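Local coordinates for thermosome subunit (Methanococcoides burtonii, PDB 3AQ1), which probably acts as an ATP-dependent group II chaperonin, binding unfolded polypeptides and using ATP hydrolysis to promote their folding, at residues K84-L89 and L369-L373; G142-N146 and V352-G356; L170-R176 and K310-V314; L402-L408 and G429-Y433. All coordinates share one frame; numbering follows the deposited sequence.

Interaction 1: K84-L89 and L369-L373; sequences KCREIL and LSLRL
Arg372 supplies the flat group of this helix-helix contact, a guanidinium that Ile88 approaches obliquely with its methyl CG2. The NE of Arg372 is held in a salt bridge by Glu368 of its own helix, and it is the aliphatic stem that does the packing: Arg372 CD lies 3.5 Å from Ile88 CG2, and Arg372 CB lies 3.7 Å from Ile88 CD1. Ile88 points at helix 364-378 and packs chiefly on Leu369 and Arg372. Chi1 of -62° sets CG2 anti to the backbone N, and from there this methyl also meets Leu369 CD2, at 3.4 Å. Leu369 in turn uses both methyls, since the side chains of Leu369 and Leu89 cross at about a right angle, with Leu369 CD1 4.1 Å from Leu89 CG. Leu373 splits in the same manner. Its CD1 rests 3.8 Å from Lys84 CG, the two side chains sliding past each other in opposite directions, while its CD2 lies 3.9 Å from Cys85 SG. The ammonium of Lys84 leads away from the interface to a salt bridge with Glu87, one turn on. Phe391 of helix 383-394 touches both Cys85 and Leu373, and Ile456 of helix 449-467 touches Leu369. With the short helical axes 10.3 Å apart at 112°, this is steeply crossed apolar helix packing, as expected of the largely helical equatorial domain of group II chaperonins.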
loop_
_atom_site.group_PDB
_atom_site.type_symbol
_atom_site.label_atom_id
_atom_site.label_comp_id
_atom_site.label_asym_id
_atom_site.label_seq_id
_atom_site.Cartn_x
_atom_site.Cartn_y
_atom_site.Cartn_z
ATOM N N LYS A 84 -15.660 -21.971 0.969
ATOM C CA LYS A 84 -16.860 -21.657 0.204
ATOM C C LYS A 84 -17.172 -20.153 0.184
ATOM O O LYS A 84 -17.850 -19.677 -0.715
ATOM C CB LYS A 84 -18.051 -22.435 0.749
ATOM C CG LYS A 84 -19.254 -22.413 -0.164
ATOM C CD LYS A 84 -18.910 -22.934 -1.560
ATOM C CE LYS A 84 -20.127 -22.883 -2.488
ATOM N NZ LYS A 84 -19.752 -22.845 -3.931
ATOM N N CYS A 85 -16.691 -19.406 1.176
ATOM C CA CYS A 85 -16.879 -17.955 1.188
ATOM C C CYS A 85 -15.981 -17.306 0.148
ATOM O O CYS A 85 -16.355 -16.315 -0.472
ATOM C CB CYS A 85 -16.594 -17.353 2.573
ATOM S SG CYS A 85 -17.927 -17.572 3.797
ATOM N N ARG A 86 -14.793 -17.876 -0.036
ATOM C CA ARG A 86 -13.828 -17.361 -0.998
ATOM C C ARG A 86 -14.415 -17.431 -2.399
ATOM O O ARG A 86 -14.282 -16.489 -3.177
ATOM C CB ARG A 86 -12.529 -18.160 -0.911
ATOM C CG ARG A 86 -11.392 -17.690 -1.809
ATOM C CD ARG A 86 -10.214 -18.648 -1.641
ATOM N NE ARG A 86 -9.036 -18.296 -2.432
ATOM C CZ ARG A 86 -7.911 -19.010 -2.450
ATOM N NH1 ARG A 86 -7.817 -20.116 -1.722
ATOM N NH2 ARG A 86 -6.881 -18.626 -3.197
ATOM N N GLU A 87 -15.082 -18.545 -2.706
ATOM C CA GLU A 87 -15.745 -18.725 -3.998
ATOM C C GLU A 87 -16.888 -17.744 -4.167
ATOM O O GLU A 87 -17.024 -17.103 -5.204
ATOM C CB GLU A 87 -16.315 -20.133 -4.135
ATOM C CG GLU A 87 -15.307 -21.260 -4.147
ATOM C CD GLU A 87 -15.999 -22.597 -4.310
ATOM O OE1 GLU A 87 -16.922 -22.671 -5.157
ATOM O OE2 GLU A 87 -15.638 -23.558 -3.587
ATOM N N ILE A 88 -17.730 -17.651 -3.149
ATOM C CA ILE A 88 -18.858 -16.738 -3.201
ATOM C C ILE A 88 -18.417 -15.279 -3.353
ATOM O O ILE A 88 -19.064 -14.506 -4.059
ATOM C CB ILE A 88 -19.748 -16.876 -1.965
ATOM C CG1 ILE A 88 -20.328 -18.287 -1.893
ATOM C CG2 ILE A 88 -20.867 -15.855 -2.010
ATOM C CD1 ILE A 88 -21.304 -18.475 -0.756
ATOM N N LEU A 89 -17.322 -14.904 -2.697
ATOM C CA LEU A 89 -16.806 -13.545 -2.813
ATOM C C LEU A 89 -16.397 -13.220 -4.240
ATOM O O LEU A 89 -16.805 -12.196 -4.781
ATOM C CB LEU A 89 -15.624 -13.318 -1.875
ATOM C CG LEU A 89 -15.977 -12.912 -0.444
ATOM C CD1 LEU A 89 -14.795 -13.138 0.487
ATOM C CD2 LEU A 89 -16.454 -11.467 -0.387
ATOM N N LEU A 369 -22.797 -13.171 1.831
ATOM C CA LEU A 369 -22.162 -14.438 2.173
ATOM C C LEU A 369 -23.085 -15.291 3.007
ATOM O O LEU A 369 -23.328 -16.444 2.673
ATOM C CB LEU A 369 -20.854 -14.213 2.918
ATOM C CG LEU A 369 -19.739 -13.752 1.990
ATOM C CD1 LEU A 369 -18.489 -13.482 2.779
ATOM C CD2 LEU A 369 -19.501 -14.826 0.970
ATOM N N SER A 370 -23.608 -14.723 4.090
ATOM C CA SER A 370 -24.486 -15.467 4.993
ATOM C C SER A 370 -25.669 -16.069 4.262
ATOM O O SER A 370 -25.996 -17.243 4.444
ATOM C CB SER A 370 -24.993 -14.568 6.104
ATOM O OG SER A 370 -25.990 -15.229 6.859
ATOM N N LEU A 371 -26.318 -15.258 3.435
ATOM C CA LEU A 371 -27.460 -15.727 2.671
ATOM C C LEU A 371 -27.079 -16.883 1.742
ATOM O O LEU A 371 -27.687 -17.948 1.779
ATOM C CB LEU A 371 -28.069 -14.583 1.870
ATOM C CG LEU A 371 -29.134 -15.003 0.862
ATOM C CD1 LEU A 371 -30.427 -15.349 1.589
ATOM C CD2 LEU A 371 -29.365 -13.916 -0.170
ATOM N N ARG A 372 -26.067 -16.677 0.910
ATOM C CA ARG A 372 -25.676 -17.683 -0.064
ATOM C C ARG A 372 -25.040 -18.891 0.580
ATOM O O ARG A 372 -24.944 -19.947 -0.034
ATOM C CB ARG A 372 -24.709 -17.098 -1.076
ATOM C CG ARG A 372 -25.319 -16.052 -1.957
ATOM C CD ARG A 372 -24.216 -15.277 -2.644
ATOM N NE ARG A 372 -24.744 -14.271 -3.554
ATOM C CZ ARG A 372 -24.727 -14.389 -4.873
ATOM N NH1 ARG A 372 -24.194 -15.467 -5.434
ATOM N NH2 ARG A 372 -25.231 -13.425 -5.629
ATOM N N LEU A 373 -24.588 -18.745 1.814
ATOM C CA LEU A 373 -23.923 -19.861 2.461
ATOM C C LEU A 373 -24.951 -20.680 3.229
ATOM O O LEU A 373 -24.711 -21.836 3.560
ATOM C CB LEU A 373 -22.800 -19.374 3.377
ATOM C CG LEU A 373 -21.882 -20.454 3.941
ATOM C CD1 LEU A 373 -21.182 -21.181 2.808
ATOM C CD2 LEU A 373 -20.879 -19.843 4.915
#

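Interaction 2: G142-N146 and V352-G356; sequences GLKVN and VIEDG
Glu354 and Val145 form the single hydrogen bond of this contact, from the backbone N of Val145 to OE2 at 3.0 Å. The bond is fairly straight at the hydrogen (163°), although the donor stands above the carboxylate plane, 36° out of it. The other oxygen, OE1, makes a salt bridge with Arg450, whose guanidinium also pairs with Asp355; one carboxylate thus serves a backbone amide and a charged partner from the final helix of the model. Van der Waals contact follows the same side chain. Extended beyond CG, Glu354 runs past the backbone, with its CG 3.6 Å from Leu143 O, and lies side by side with Lys144, pointing the same way. Apolar contact belongs to Ile353. Its CG2, placed opposite the backbone N by chi1 of -72°, packs 3.8 Å from Val145 CG2, the two side chains crossing at about a right angle, and more loosely against Leu143 CD1 at 4.3 Å. Val132 of helix 121-132 touches both Val145 and Ile353, extending this patch. Shortening Glu354 to an alanine removes the carboxylate, and the Val145 amide would probably lose its acceptor and Arg450 one of its two acidic partners here. Chemically, the contact ties the end of helix 332-355 to the small hairpin 136-137/144-145 through a carboxylate whose negative charge is likely to be stabilised by Arg450 and the Val145 N-H together.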
loop_
_atom_site.group_PDB
_atom_site.type_symbol
_atom_site.label_atom_id
_atom_site.label_comp_id
_atom_site.label_asym_id
_atom_site.label_seq_id
_atom_site.Cartn_x
_atom_site.Cartn_y
_atom_site.Cartn_z
ATOM N N GLY A 142 -0.641 -12.338 -11.979
ATOM C CA GLY A 142 -1.373 -11.089 -12.101
ATOM C C GLY A 142 -0.548 -9.819 -11.995
ATOM O O GLY A 142 0.677 -9.855 -12.005
ATOM N N LEU A 143 -1.245 -8.692 -11.885
ATOM C CA LEU A 143 -0.639 -7.369 -11.748
ATOM C C LEU A 143 0.020 -7.102 -10.387
ATOM O O LEU A 143 -0.471 -7.537 -9.334
ATOM C CB LEU A 143 -1.713 -6.315 -11.985
ATOM C CG LEU A 143 -2.233 -6.253 -13.415
ATOM C CD1 LEU A 143 -3.496 -5.420 -13.498
ATOM C CD2 LEU A 143 -1.159 -5.683 -14.303
ATOM N N LYS A 144 1.121 -6.358 -10.415
ATOM C CA LYS A 144 1.844 -5.987 -9.201
ATOM C C LYS A 144 2.017 -4.462 -9.114
ATOM O O LYS A 144 2.415 -3.825 -10.097
ATOM C CB LYS A 144 3.203 -6.701 -9.157
ATOM C CG LYS A 144 4.152 -6.243 -8.044
ATOM C CD LYS A 144 5.313 -7.237 -7.863
ATOM C CE LYS A 144 6.679 -6.553 -7.673
ATOM N NZ LYS A 144 7.810 -7.531 -7.492
ATOM N N VAL A 145 1.695 -3.885 -7.949
ATOM C CA VAL A 145 1.924 -2.458 -7.698
ATOM C C VAL A 145 2.789 -2.220 -6.460
ATOM O O VAL A 145 2.290 -2.215 -5.340
ATOM C CB VAL A 145 0.615 -1.683 -7.531
ATOM C CG1 VAL A 145 0.914 -0.236 -7.215
ATOM C CG2 VAL A 145 -0.243 -1.783 -8.785
ATOM N N ASN A 146 4.088 -2.019 -6.658
ATOM C CA ASN A 146 4.998 -1.843 -5.533
ATOM C C ASN A 146 5.146 -0.395 -5.070
ATOM O O ASN A 146 6.077 0.301 -5.457
ATOM C CB ASN A 146 6.365 -2.446 -5.835
ATOM C CG ASN A 146 7.324 -2.337 -4.649
ATOM O OD1 ASN A 146 7.000 -1.719 -3.623
ATOM N ND2 ASN A 146 8.512 -2.935 -4.787
ATOM N N VAL A 352 -6.027 -2.556 -4.361
ATOM C CA VAL A 352 -7.197 -2.865 -5.168
ATOM C C VAL A 352 -6.775 -3.345 -6.561
ATOM O O VAL A 352 -7.269 -4.363 -7.049
ATOM C CB VAL A 352 -8.151 -1.656 -5.281
ATOM C CG1 VAL A 352 -9.182 -1.883 -6.356
ATOM C CG2 VAL A 352 -8.826 -1.388 -3.955
ATOM N N ILE A 353 -5.856 -2.621 -7.193
ATOM C CA ILE A 353 -5.399 -2.980 -8.530
ATOM C C ILE A 353 -4.789 -4.381 -8.527
ATOM O O ILE A 353 -4.994 -5.166 -9.449
ATOM C CB ILE A 353 -4.401 -1.943 -9.088
ATOM C CG1 ILE A 353 -5.141 -0.655 -9.450
ATOM C CG2 ILE A 353 -3.653 -2.495 -10.310
ATOM C CD1 ILE A 353 -4.267 0.411 -10.030
ATOM N N GLU A 354 -4.055 -4.705 -7.471
ATOM C CA GLU A 354 -3.507 -6.047 -7.342
ATOM C C GLU A 354 -4.611 -7.109 -7.224
ATOM O O GLU A 354 -4.623 -8.070 -7.997
ATOM C CB GLU A 354 -2.511 -6.128 -6.179
ATOM C CG GLU A 354 -1.170 -5.498 -6.500
ATOM C CD GLU A 354 -0.195 -5.532 -5.335
ATOM O OE1 GLU A 354 -0.644 -5.503 -4.165
ATOM O OE2 GLU A 354 1.029 -5.575 -5.595
ATOM N N ASP A 355 -5.535 -6.928 -6.275
ATOM C CA ASP A 355 -6.656 -7.855 -6.102
ATOM C C ASP A 355 -7.453 -7.982 -7.395
ATOM O O ASP A 355 -7.967 -9.056 -7.706
ATOM C CB ASP A 355 -7.621 -7.388 -5.003
ATOM C CG ASP A 355 -7.041 -7.492 -3.592
ATOM O OD1 ASP A 355 -6.039 -8.217 -3.383
ATOM O OD2 ASP A 355 -7.613 -6.837 -2.687
ATOM N N GLY A 356 -7.568 -6.881 -8.136
ATOM C CA GLY A 356 -8.410 -6.835 -9.321
ATOM C C GLY A 356 -9.885 -6.733 -8.966
ATOM O O GLY A 356 -10.748 -6.679 -9.848
#

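Interaction 3: L170-R176 and K310-V314; sequences LVIDKER and KMTYV
Val171 and Tyr313 lie side by side on one face of the sheet, pointing the same way, and the CG2 methyl of Val171 sits over the ring face in a CH-pi contact, 4.0 Å from the centroid. The other methyl of Val171 is met by Met311, which crosses it at about a right angle. A bend at chi3 (-60°) turns the tip of Met311 round, bringing CE to 3.9 Å from Val171 CG1, while its SD and CG run obliquely past Asp173. Were Met311 replaced by an alanine, the thioether would be lost and a gap is likely to open beside Val171 CG1, with less packing against Asp173. On the reverse face, Leu170 stands by Val314 and Ile172 by Thr312. Thr312 OG1 donates to Lys174 O (2.8 Å) from above the carbonyl plane and also bonds Tyr262. At the end of the strand, Ile172 O accepts from both Thr312 N and Lys174 N, the latter closing an inverse gamma turn centred on Asp173. Arg176 reaches Met181 O and Glu303, the latter also a weak, long partner of Lys310. Paired backbone bonds at Leu170-Val314 and Ile172-Thr312 flank the non-hydrogen-bonded pair Val171-Tyr313: a regular antiparallel ladder, probably in the chaperonin's apical domain.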
loop_
_atom_site.group_PDB
_atom_site.type_symbol
_atom_site.label_atom_id
_atom_site.label_comp_id
_atom_site.label_asym_id
_atom_site.label_seq_id
_atom_site.Cartn_x
_atom_site.Cartn_y
_atom_site.Cartn_z
ATOM N N LEU A 170 14.135 9.527 -9.624
ATOM C CA LEU A 170 14.297 9.648 -8.180
ATOM C C LEU A 170 14.880 11.012 -7.858
ATOM O O LEU A 170 15.917 11.365 -8.389
ATOM C CB LEU A 170 15.250 8.561 -7.677
ATOM C CG LEU A 170 15.522 8.531 -6.182
ATOM C CD1 LEU A 170 14.246 8.196 -5.456
ATOM C CD2 LEU A 170 16.606 7.522 -5.837
ATOM N N VAL A 171 14.222 11.773 -6.988
ATOM C CA VAL A 171 14.693 13.106 -6.599
ATOM C C VAL A 171 15.222 13.133 -5.155
ATOM O O VAL A 171 14.559 12.665 -4.257
ATOM C CB VAL A 171 13.575 14.150 -6.762
ATOM C CG1 VAL A 171 14.048 15.493 -6.259
ATOM C CG2 VAL A 171 13.137 14.244 -8.228
ATOM N N ILE A 172 16.425 13.657 -4.946
ATOM C CA ILE A 172 17.081 13.658 -3.635
ATOM C C ILE A 172 17.275 15.094 -3.220
ATOM O O ILE A 172 17.883 15.870 -3.954
ATOM C CB ILE A 172 18.528 13.061 -3.679
ATOM C CG1 ILE A 172 18.547 11.677 -4.298
ATOM C CG2 ILE A 172 19.158 13.014 -2.286
ATOM C CD1 ILE A 172 17.584 10.756 -3.658
ATOM N N ASP A 173 16.775 15.459 -2.046
ATOM C CA ASP A 173 16.952 16.819 -1.551
ATOM C C ASP A 173 18.373 17.027 -1.017
ATOM O O ASP A 173 18.585 17.162 0.187
ATOM C CB ASP A 173 15.933 17.130 -0.469
ATOM C CG ASP A 173 15.880 18.591 -0.142
ATOM O OD1 ASP A 173 16.295 19.379 -1.012
ATOM O OD2 ASP A 173 15.428 18.949 0.969
ATOM N N LYS A 174 19.338 17.039 -1.933
ATOM C CA LYS A 174 20.749 17.224 -1.609
ATOM C C LYS A 174 21.428 17.897 -2.790
ATOM O O LYS A 174 21.010 17.733 -3.934
ATOM C CB LYS A 174 21.409 15.884 -1.294
ATOM C CG LYS A 174 21.587 15.626 0.203
ATOM C CD LYS A 174 22.687 16.508 0.780
ATOM C CE LYS A 174 22.839 16.302 2.264
ATOM N NZ LYS A 174 21.717 16.969 2.991
ATOM N N GLU A 175 22.460 18.682 -2.526
ATOM C CA GLU A 175 23.137 19.331 -3.631
ATOM C C GLU A 175 24.572 18.837 -3.777
ATOM O O GLU A 175 25.004 17.978 -3.015
ATOM C CB GLU A 175 22.996 20.865 -3.553
ATOM C CG GLU A 175 23.753 21.555 -2.468
ATOM C CD GLU A 175 23.444 23.047 -2.430
ATOM O OE1 GLU A 175 24.320 23.862 -2.817
ATOM O OE2 GLU A 175 22.317 23.400 -2.010
ATOM N N ARG A 176 25.285 19.326 -4.790
ATOM C CA ARG A 176 26.678 18.931 -4.993
ATOM C C ARG A 176 27.473 19.370 -3.781
ATOM O O ARG A 176 27.255 20.476 -3.270
ATOM C CB ARG A 176 27.254 19.620 -6.217
ATOM C CG ARG A 176 26.809 19.066 -7.525
ATOM C CD ARG A 176 27.217 20.014 -8.614
ATOM N NE ARG A 176 26.431 21.234 -8.542
ATOM C CZ ARG A 176 26.752 22.366 -9.156
ATOM N NH1 ARG A 176 27.857 22.432 -9.874
ATOM N NH2 ARG A 176 25.971 23.433 -9.047
ATOM N N LYS A 310 18.514 23.847 -3.958
ATOM C CA LYS A 310 18.807 23.002 -5.113
ATOM C C LYS A 310 18.592 21.529 -4.758
ATOM O O LYS A 310 18.719 21.130 -3.593
ATOM C CB LYS A 310 20.244 23.220 -5.595
ATOM C CG LYS A 310 20.655 24.679 -5.761
ATOM C CD LYS A 310 22.096 24.798 -6.231
ATOM C CE LYS A 310 22.608 26.241 -6.235
ATOM N NZ LYS A 310 23.968 26.349 -6.869
ATOM N N MET A 311 18.251 20.728 -5.762
ATOM C CA MET A 311 18.036 19.293 -5.567
ATOM C C MET A 311 18.734 18.399 -6.615
ATOM O O MET A 311 19.080 18.850 -7.709
ATOM C CB MET A 311 16.535 18.997 -5.509
ATOM C CG MET A 311 15.889 19.402 -4.179
ATOM S SD MET A 311 14.301 18.602 -3.830
ATOM C CE MET A 311 13.327 19.146 -5.236
ATOM N N THR A 312 18.934 17.128 -6.285
ATOM C CA THR A 312 19.572 16.208 -7.229
ATOM C C THR A 312 18.596 15.254 -7.921
ATOM O O THR A 312 18.046 14.368 -7.285
ATOM C CB THR A 312 20.666 15.389 -6.558
ATOM O OG1 THR A 312 21.737 16.254 -6.178
ATOM C CG2 THR A 312 21.207 14.363 -7.523
ATOM N N TYR A 313 18.388 15.448 -9.224
ATOM C CA TYR A 313 17.519 14.578 -10.028
ATOM C C TYR A 313 18.287 13.395 -10.683
ATOM O O TYR A 313 19.284 13.591 -11.372
ATOM C CB TYR A 313 16.815 15.391 -11.120
ATOM C CG TYR A 313 15.779 16.386 -10.639
ATOM C CD1 TYR A 313 14.434 16.234 -10.968
ATOM C CD2 TYR A 313 16.141 17.492 -9.877
ATOM C CE1 TYR A 313 13.489 17.138 -10.541
ATOM C CE2 TYR A 313 15.189 18.405 -9.439
ATOM C CZ TYR A 313 13.874 18.223 -9.779
ATOM O OH TYR A 313 12.933 19.129 -9.351
ATOM N N VAL A 314 17.808 12.177 -10.459
ATOM C CA VAL A 314 18.364 10.980 -11.079
ATOM C C VAL A 314 17.301 10.342 -11.985
ATOM O O VAL A 314 16.469 9.587 -11.524
ATOM C CB VAL A 314 18.802 9.970 -10.005
ATOM C CG1 VAL A 314 19.426 8.768 -10.634
ATOM C CG2 VAL A 314 19.772 10.621 -9.045
#

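Interaction 4: L402-L408 and G429-Y433; sequences LAENAGL and GLNVY
Leu430 crosses to helix 397-405 and touches Ala403, and its side chain can be traced outward from the strand. CB points toward the helix, and chi1 of 176° sets CG opposite the backbone N, extending the branch point in that direction. Of the two methyls, CD2 does most of the work. It lies 3.7 Å from Ala403 CA and 4.1 Å from Ala403 CB, over the backbone of the last helical turn, and it also brushes Leu402, whose CB is 4.3 Å away. From beyond the helix end, Leu408 reaches toward Leu430 tip to tip, CD1 to CD2, at 4.0 Å. That approach depends on how the helix stops: Gly407 takes positive phi and the chain closes in a Schellman motif, in which Leu408 N donates back to Ala403 O at 2.7 Å, turning Leu408 back toward the strand. In the fold, the contact sets this helix end against the hairpin formed by strands 428-430 and 437-439, while Ile413 of helix 410-422 touches both Ala403 and Leu430. Two residues along, Val432 continues the apolar seam, its CG1 3.6 Å from Ala406 CB and its CG2 4.2 Å from Leu402 CB. Between Leu430 and Val432, Asn431 points away from the helix and forms an Asx turn, its OD1 accepting in the carbonyl plane from Tyr433 N at 3.0 Å; the same oxygen also accepts from the backbone N of Thr434.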
loop_
_atom_site.group_PDB
_atom_site.type_symbol
_atom_site.label_atom_id
_atom_site.label_comp_id
_atom_site.label_asym_id
_atom_site.label_seq_id
_atom_site.Cartn_x
_atom_site.Cartn_y
_atom_site.Cartn_z
ATOM N N LEU A 402 -22.251 -3.460 13.706
ATOM C CA LEU A 402 -22.312 -2.111 13.144
ATOM C C LEU A 402 -23.534 -1.346 13.655
ATOM O O LEU A 402 -23.414 -0.208 14.090
ATOM C CB LEU A 402 -22.281 -2.131 11.611
ATOM C CG LEU A 402 -20.935 -2.528 11.005
ATOM C CD1 LEU A 402 -21.012 -2.705 9.484
ATOM C CD2 LEU A 402 -19.868 -1.511 11.401
ATOM N N ALA A 403 -24.703 -1.980 13.608
ATOM C CA ALA A 403 -25.939 -1.355 14.070
ATOM C C ALA A 403 -25.857 -0.991 15.545
ATOM O O ALA A 403 -26.215 0.116 15.935
ATOM C CB ALA A 403 -27.124 -2.272 13.827
ATOM N N GLU A 404 -25.386 -1.931 16.359
ATOM C CA GLU A 404 -25.323 -1.730 17.803
ATOM C C GLU A 404 -24.428 -0.542 18.181
ATOM O O GLU A 404 -24.850 0.345 18.924
ATOM C CB GLU A 404 -24.916 -3.027 18.530
ATOM C CG GLU A 404 -26.093 -4.027 18.730
ATOM C CD GLU A 404 -25.675 -5.441 19.204
ATOM O OE1 GLU A 404 -24.459 -5.761 19.243
ATOM O OE2 GLU A 404 -26.585 -6.245 19.531
ATOM N N ASN A 405 -23.211 -0.504 17.650
ATOM C CA ASN A 405 -22.309 0.607 17.942
ATOM C C ASN A 405 -22.896 1.952 17.547
ATOM O O ASN A 405 -22.859 2.903 18.325
ATOM C CB ASN A 405 -20.959 0.397 17.270
ATOM C CG ASN A 405 -20.269 -0.851 17.757
ATOM O OD1 ASN A 405 -20.590 -1.371 18.826
ATOM N ND2 ASN A 405 -19.314 -1.345 16.976
ATOM N N ALA A 406 -23.450 2.028 16.342
ATOM C CA ALA A 406 -24.114 3.242 15.885
ATOM C C ALA A 406 -25.352 3.535 16.737
ATOM O O ALA A 406 -26.115 4.465 16.446
ATOM C CB ALA A 406 -24.492 3.119 14.411
ATOM N N GLY A 407 -25.545 2.729 17.782
ATOM C CA GLY A 407 -26.691 2.852 18.666
ATOM C C GLY A 407 -28.017 2.722 17.940
ATOM O O GLY A 407 -28.952 3.485 18.183
ATOM N N LEU A 408 -28.095 1.748 17.041
ATOM C CA LEU A 408 -29.298 1.527 16.248
ATOM C C LEU A 408 -29.958 0.201 16.619
ATOM O O LEU A 408 -29.370 -0.626 17.323
ATOM C CB LEU A 408 -28.963 1.550 14.753
ATOM C CG LEU A 408 -28.494 2.886 14.178
ATOM C CD1 LEU A 408 -27.722 2.700 12.886
ATOM C CD2 LEU A 408 -29.678 3.790 13.953
ATOM N N GLY A 429 -25.838 -2.071 2.264
ATOM C CA GLY A 429 -25.255 -2.146 3.593
ATOM C C GLY A 429 -25.643 -0.963 4.466
ATOM O O GLY A 429 -26.251 0.015 3.994
ATOM N N LEU A 430 -25.290 -1.041 5.745
ATOM C CA LEU A 430 -25.650 0.014 6.683
ATOM C C LEU A 430 -24.730 1.221 6.548
ATOM O O LEU A 430 -23.517 1.096 6.638
ATOM C CB LEU A 430 -25.639 -0.501 8.122
ATOM C CG LEU A 430 -25.904 0.558 9.205
ATOM C CD1 LEU A 430 -27.195 1.322 8.924
ATOM C CD2 LEU A 430 -25.929 -0.052 10.608
ATOM N N ASN A 431 -25.307 2.393 6.313
ATOM C CA ASN A 431 -24.542 3.628 6.375
ATOM C C ASN A 431 -24.536 4.108 7.811
ATOM O O ASN A 431 -25.502 4.718 8.251
ATOM C CB ASN A 431 -25.174 4.698 5.489
ATOM C CG ASN A 431 -24.460 6.017 5.592
ATOM O OD1 ASN A 431 -23.940 6.368 6.648
ATOM N ND2 ASN A 431 -24.422 6.759 4.493
ATOM N N VAL A 432 -23.460 3.839 8.545
ATOM C CA VAL A 432 -23.509 3.979 10.002
ATOM C C VAL A 432 -23.931 5.370 10.498
ATOM O O VAL A 432 -24.481 5.509 11.599
ATOM C CB VAL A 432 -22.207 3.511 10.675
ATOM C CG1 VAL A 432 -22.032 4.184 12.033
ATOM C CG2 VAL A 432 -22.227 2.000 10.836
ATOM N N TYR A 433 -23.710 6.388 9.674
ATOM C CA TYR A 433 -24.017 7.759 10.065
ATOM C C TYR A 433 -25.492 8.130 9.852
ATOM O O TYR A 433 -26.143 8.664 10.752
ATOM C CB TYR A 433 -23.072 8.730 9.355
ATOM C CG TYR A 433 -21.628 8.280 9.433
ATOM C CD1 TYR A 433 -20.965 8.214 10.655
ATOM C CD2 TYR A 433 -20.934 7.900 8.291
ATOM C CE1 TYR A 433 -19.655 7.792 10.735
ATOM C CE2 TYR A 433 -19.625 7.479 8.359
ATOM C CZ TYR A 433 -18.989 7.427 9.582
ATOM O OH TYR A 433 -17.683 7.001 9.648
#

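Overall arrangement
The four contacts illustrate how one chaperonin chain folds back on itself at several levels. Interaction 3 is nested in the loop closed by interaction 2, which is itself nested in that closed by interaction 1; interaction 4 follows in series. Interactions 1 and 4 lie on the same side of the chain's centre, their own centres about 23 Å apart, and interaction 3 lies on the opposite side, with centres about 52 Å from interaction 1 and 50 Å from interaction 4. Interaction 2 is the closest to the middle, about 10 Å from the chain's centre, consistent with a place near the junction of the intermediate and equatorial domains. No two contacts touch; nearest atoms of interactions 1 and 2 are about 10 Å apart.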